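Local structure of Tox3 (Phaeosphaeria nodorum, 6WES) at residues A31-E36 and F102-D107; H15-R18 and G22-R25. The protein acts as a necrotrophic effector of a fungal wheat pathogen, a secreted toxin probably recognised through the host susceptibility gene Snn3. One frame throughout, in Å; residues are numbered along the deposited sequence.

Contact 1: A31-E36 and F102-D107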
# COMPACT_ATOMS: atom_id res chain seq x y z
N ALA A 31 -2.56 8.22 -6.07
CA ALA A 31 -3.05 9.30 -5.22
C ALA A 31 -3.53 10.42 -6.11
O ALA A 31 -2.83 10.83 -7.05
CB ALA A 31 -1.97 9.83 -4.27
N ASP A 32 -4.73 10.93 -5.83
CA ASP A 32 -5.25 12.09 -6.54
C ASP A 32 -5.27 13.25 -5.55
O ASP A 32 -5.71 13.08 -4.40
CB ASP A 32 -6.64 11.79 -7.13
CG ASP A 32 -6.57 10.93 -8.40
OD1 ASP A 32 -6.57 11.47 -9.53
OD2 ASP A 32 -6.52 9.69 -8.28
N ILE A 33 -4.75 14.39 -5.98
CA ILE A 33 -4.56 15.54 -5.09
C ILE A 33 -5.03 16.82 -5.77
O ILE A 33 -4.25 17.43 -6.52
CB ILE A 33 -3.09 15.70 -4.67
CG1 ILE A 33 -2.47 14.36 -4.25
CG2 ILE A 33 -3.02 16.73 -3.55
CD1 ILE A 33 -1.56 13.82 -5.28
N PRO A 34 -6.26 17.26 -5.55
CA PRO A 34 -6.71 18.54 -6.10
C PRO A 34 -5.98 19.70 -5.44
O PRO A 34 -5.54 19.61 -4.29
CB PRO A 34 -8.20 18.59 -5.73
CG PRO A 34 -8.56 17.21 -5.21
CD PRO A 34 -7.30 16.57 -4.78
N PHE A 35 -5.87 20.81 -6.16
CA PHE A 35 -5.21 21.98 -5.60
C PHE A 35 -6.02 23.19 -6.04
O PHE A 35 -6.24 23.41 -7.23
CB PHE A 35 -3.76 22.07 -6.11
CG PHE A 35 -2.97 23.26 -5.62
CD1 PHE A 35 -2.13 23.16 -4.54
CD2 PHE A 35 -3.03 24.47 -6.30
CE1 PHE A 35 -1.39 24.27 -4.09
CE2 PHE A 35 -2.31 25.58 -5.86
CZ PHE A 35 -1.48 25.47 -4.76
N GLU A 36 -6.44 24.01 -5.08
CA GLU A 36 -7.18 25.23 -5.40
C GLU A 36 -6.19 26.36 -5.67
O GLU A 36 -5.47 26.79 -4.76
CB GLU A 36 -8.12 25.58 -4.24
CG GLU A 36 -8.77 26.97 -4.33
CD GLU A 36 -9.51 27.22 -5.64
OE1 GLU A 36 -10.58 26.59 -5.84
OE2 GLU A 36 -9.05 28.05 -6.44
N PHE A 102 2.58 3.44 2.11
CA PHE A 102 3.03 4.41 1.11
C PHE A 102 2.94 5.80 1.72
O PHE A 102 2.05 6.07 2.52
CB PHE A 102 2.13 4.41 -0.15
CG PHE A 102 2.21 3.15 -0.96
CD1 PHE A 102 3.22 3.00 -1.90
CD2 PHE A 102 1.27 2.12 -0.79
CE1 PHE A 102 3.32 1.84 -2.66
CE2 PHE A 102 1.35 0.94 -1.55
CZ PHE A 102 2.37 0.82 -2.48
N THR A 103 3.88 6.66 1.36
CA THR A 103 3.92 8.02 1.87
C THR A 103 4.02 8.98 0.70
O THR A 103 4.82 8.76 -0.21
CB THR A 103 5.08 8.24 2.84
OG1 THR A 103 4.90 7.39 3.98
CG2 THR A 103 5.20 9.71 3.29
N LEU A 104 3.21 10.02 0.74
CA LEU A 104 3.23 11.11 -0.21
C LEU A 104 3.88 12.30 0.49
O LEU A 104 3.39 12.74 1.54
CB LEU A 104 1.78 11.42 -0.57
CG LEU A 104 1.40 12.48 -1.58
CD1 LEU A 104 1.92 12.13 -2.95
CD2 LEU A 104 -0.12 12.59 -1.58
N GLY A 105 4.98 12.81 -0.07
CA GLY A 105 5.71 13.93 0.51
C GLY A 105 5.49 15.19 -0.32
O GLY A 105 5.50 15.14 -1.55
N PHE A 106 5.35 16.33 0.37
CA PHE A 106 5.16 17.62 -0.27
C PHE A 106 6.31 18.57 0.05
O PHE A 106 6.96 18.48 1.11
CB PHE A 106 3.88 18.29 0.23
CG PHE A 106 2.64 17.50 -0.09
CD1 PHE A 106 2.04 17.62 -1.33
CD2 PHE A 106 2.08 16.64 0.84
CE1 PHE A 106 0.92 16.89 -1.66
CE2 PHE A 106 0.92 15.91 0.52
CZ PHE A 106 0.35 16.03 -0.74
N ASP A 107 6.55 19.50 -0.87
CA ASP A 107 7.43 20.64 -0.62
C ASP A 107 6.58 21.90 -0.73
O ASP A 107 6.42 22.47 -1.82
CB ASP A 107 8.61 20.69 -1.58
CG ASP A 107 9.52 21.89 -1.34
OD1 ASP A 107 9.20 22.77 -0.51
OD2 ASP A 107 10.59 21.93 -1.98

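Contact 2: H15-R18 and G22-R25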
# COMPACT_ATOMS: atom_id res chain seq x y z
N HIS A 15 8.49 -12.24 0.86
CA HIS A 15 8.33 -12.64 2.25
C HIS A 15 8.52 -14.14 2.41
O HIS A 15 8.18 -14.94 1.52
CB HIS A 15 6.94 -12.25 2.78
CG HIS A 15 6.79 -10.77 2.95
ND1 HIS A 15 6.41 -9.93 1.92
CD2 HIS A 15 7.05 -9.97 4.01
CE1 HIS A 15 6.42 -8.68 2.34
NE2 HIS A 15 6.80 -8.68 3.62
N ASP A 16 9.00 -14.52 3.58
CA ASP A 16 9.17 -15.92 3.97
C ASP A 16 8.28 -16.18 5.17
O ASP A 16 8.35 -15.46 6.17
CB ASP A 16 10.64 -16.20 4.27
CG ASP A 16 11.50 -15.97 3.06
OD1 ASP A 16 11.11 -16.40 1.95
OD2 ASP A 16 12.58 -15.35 3.20
N CYS A 17 7.42 -17.17 5.04
CA CYS A 17 6.42 -17.45 6.06
C CYS A 17 6.63 -18.87 6.58
O CYS A 17 7.53 -19.59 6.13
CB CYS A 17 5.01 -17.26 5.49
SG CYS A 17 4.63 -15.56 4.92
N ARG A 18 5.78 -19.28 7.54
CA ARG A 18 6.02 -20.56 8.20
C ARG A 18 5.80 -21.73 7.24
O ARG A 18 6.54 -22.72 7.28
CB ARG A 18 5.17 -20.73 9.46
CG ARG A 18 5.45 -22.08 10.15
CD ARG A 18 4.97 -22.12 11.59
NE ARG A 18 5.53 -21.02 12.38
CZ ARG A 18 5.25 -20.83 13.67
NH1 ARG A 18 4.43 -21.67 14.31
NH2 ARG A 18 5.78 -19.81 14.32
N GLY A 22 9.50 -17.35 -0.18
CA GLY A 22 9.67 -16.72 -1.47
C GLY A 22 8.42 -16.13 -2.08
O GLY A 22 8.29 -16.09 -3.32
N ILE A 23 7.50 -15.64 -1.26
CA ILE A 23 6.23 -15.09 -1.75
C ILE A 23 6.50 -13.67 -2.22
O ILE A 23 6.76 -12.78 -1.41
CB ILE A 23 5.16 -15.12 -0.66
CG1 ILE A 23 4.99 -16.54 -0.10
CG2 ILE A 23 3.87 -14.55 -1.21
CD1 ILE A 23 4.06 -16.61 1.11
N GLN A 24 6.38 -13.45 -3.52
CA GLN A 24 6.56 -12.12 -4.08
C GLN A 24 5.21 -11.48 -4.40
O GLN A 24 4.30 -12.15 -4.91
CB GLN A 24 7.40 -12.19 -5.35
CG GLN A 24 7.69 -10.81 -5.97
CD GLN A 24 8.75 -10.89 -7.04
OE1 GLN A 24 9.91 -11.18 -6.75
NE2 GLN A 24 8.35 -10.65 -8.28
N ARG A 25 5.08 -10.20 -4.11
CA ARG A 25 3.87 -9.46 -4.42
C ARG A 25 4.23 -8.06 -4.90
O ARG A 25 5.13 -7.43 -4.35
CB ARG A 25 2.99 -9.27 -3.18
CG ARG A 25 2.53 -10.57 -2.51
CD ARG A 25 1.24 -11.05 -3.13
NE ARG A 25 1.46 -11.76 -4.38
CZ ARG A 25 0.48 -12.05 -5.23
NH1 ARG A 25 0.73 -12.70 -6.36
NH2 ARG A 25 -0.76 -11.68 -4.96
O HOH W 1 5.57 -10.17 -0.57

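Contact 1: A31-E36 and F102-D107
Ile33 and Leu104 meet tip to tip inside the beta barrel of this effector, where strand 23-36 and strand 92-105, distant in the order of the antiparallel sheet, face each other across its interior. The link is wholly apolar: the nearest CA atoms, those of Ala31 and Leu104, stand 8.2 Å apart, and four buried side chains meet between the backbones. Leu104 has its CG anti to the backbone N (chi1 -178°), which carries the branched end away from its own strand, and one methyl, CD2, does the touching. That methyl lies 4.0 Å from CG1 of Ile33. Leu104 CD2 also reaches CB of Ala31, at 4.3 Å. On Ile33 the two branches divide the work: CG1 turns toward Leu104, whereas CG2 is directed to the ring of Phe106. Chi2 of Ile33, at 105°, falls away from a staggered value, and it sets CD1 beside the leucine methyl, 4.2 Å from Leu104 CD2, instead of extending it straight onward. Strand 45-53 adds to the same apolar cluster, with Trp49 against Ala31, Val47 against Leu104 and Leu45 against Phe106; from the loops, Ile115 touches Ile33 and Leu117 touches Phe106. The backbone of Ile33 pairs with Asn5 of strand 2-16, which ties the residue to its sheet neighbour while its side chain packs inward. At the far end of the contact, CG2 of Ile33 approaches CE1 of Phe106 obliquely, at 4.4 Å.

Contact 2: H15-R18 and G22-R25
A G1 beta bulge closes the hairpin of strands 2-16 and 23-36: two consecutive residues, Gly22 and Ile23, lie opposite the single residue His15 across the antiparallel pair. His15 and Ile23 form a hydrogen-bonded pair, in which His15 N donates to Ile23 O at 2.9 Å and Ile23 N returns a bond to His15 O, this one in the carbonyl plane. Gly22, with its positive phi of 67°, suits the first bulge position. Its N-H is taken by the carboxylate of Asp16, where OD1 accepts at 2.8 Å in a nearly straight bond (165°) that runs close to the C-O axis. The CB of Asp16 points away from the glycine, but chi1 of -62° sets CG beside the backbone N and brings OD1 back across. OD1 also forms a salt bridge with Arg149, so a bulge amide and a guanidinium share one oxygen, which would probably favour the charged carboxylate. A water lies in the plane of the His15 ring, at its edge, 2.6 Å from ND1, and donates to Ile23 O at 3.0 Å; that carbonyl thus accepts from both the water and His15 N. Beyond the pair, Ile23 CD1 rests 4.0 Å from Cys17 SG, the sulfur joined to Cys146 in a disulfide, with Tyr96 touching both residues. Glycine at the first position and two neighbouring residues opposed to one are characteristic of a G1 bulge beside a hairpin turn.

How the contacts relate
Strand 23-36 runs through both contacts: its first residues form the hairpin pair of contact 2 and its last ones reach inward in contact 1. The centres are about 31 Å apart, on opposite sides of the chain's centre, and the nearest atoms stay about 9 Å from each other. Along the chain they come in series, contact 2 closing before contact 1 opens. Contact 2 joins strands adjacent in the sheet, whereas contact 1 spans the interior to strand 92-105, far off in strand order. One long strand thus serves both sheet pairing and the apolar core of this C-terminal part of the protein, probably the mature domain left after pro-domain processing.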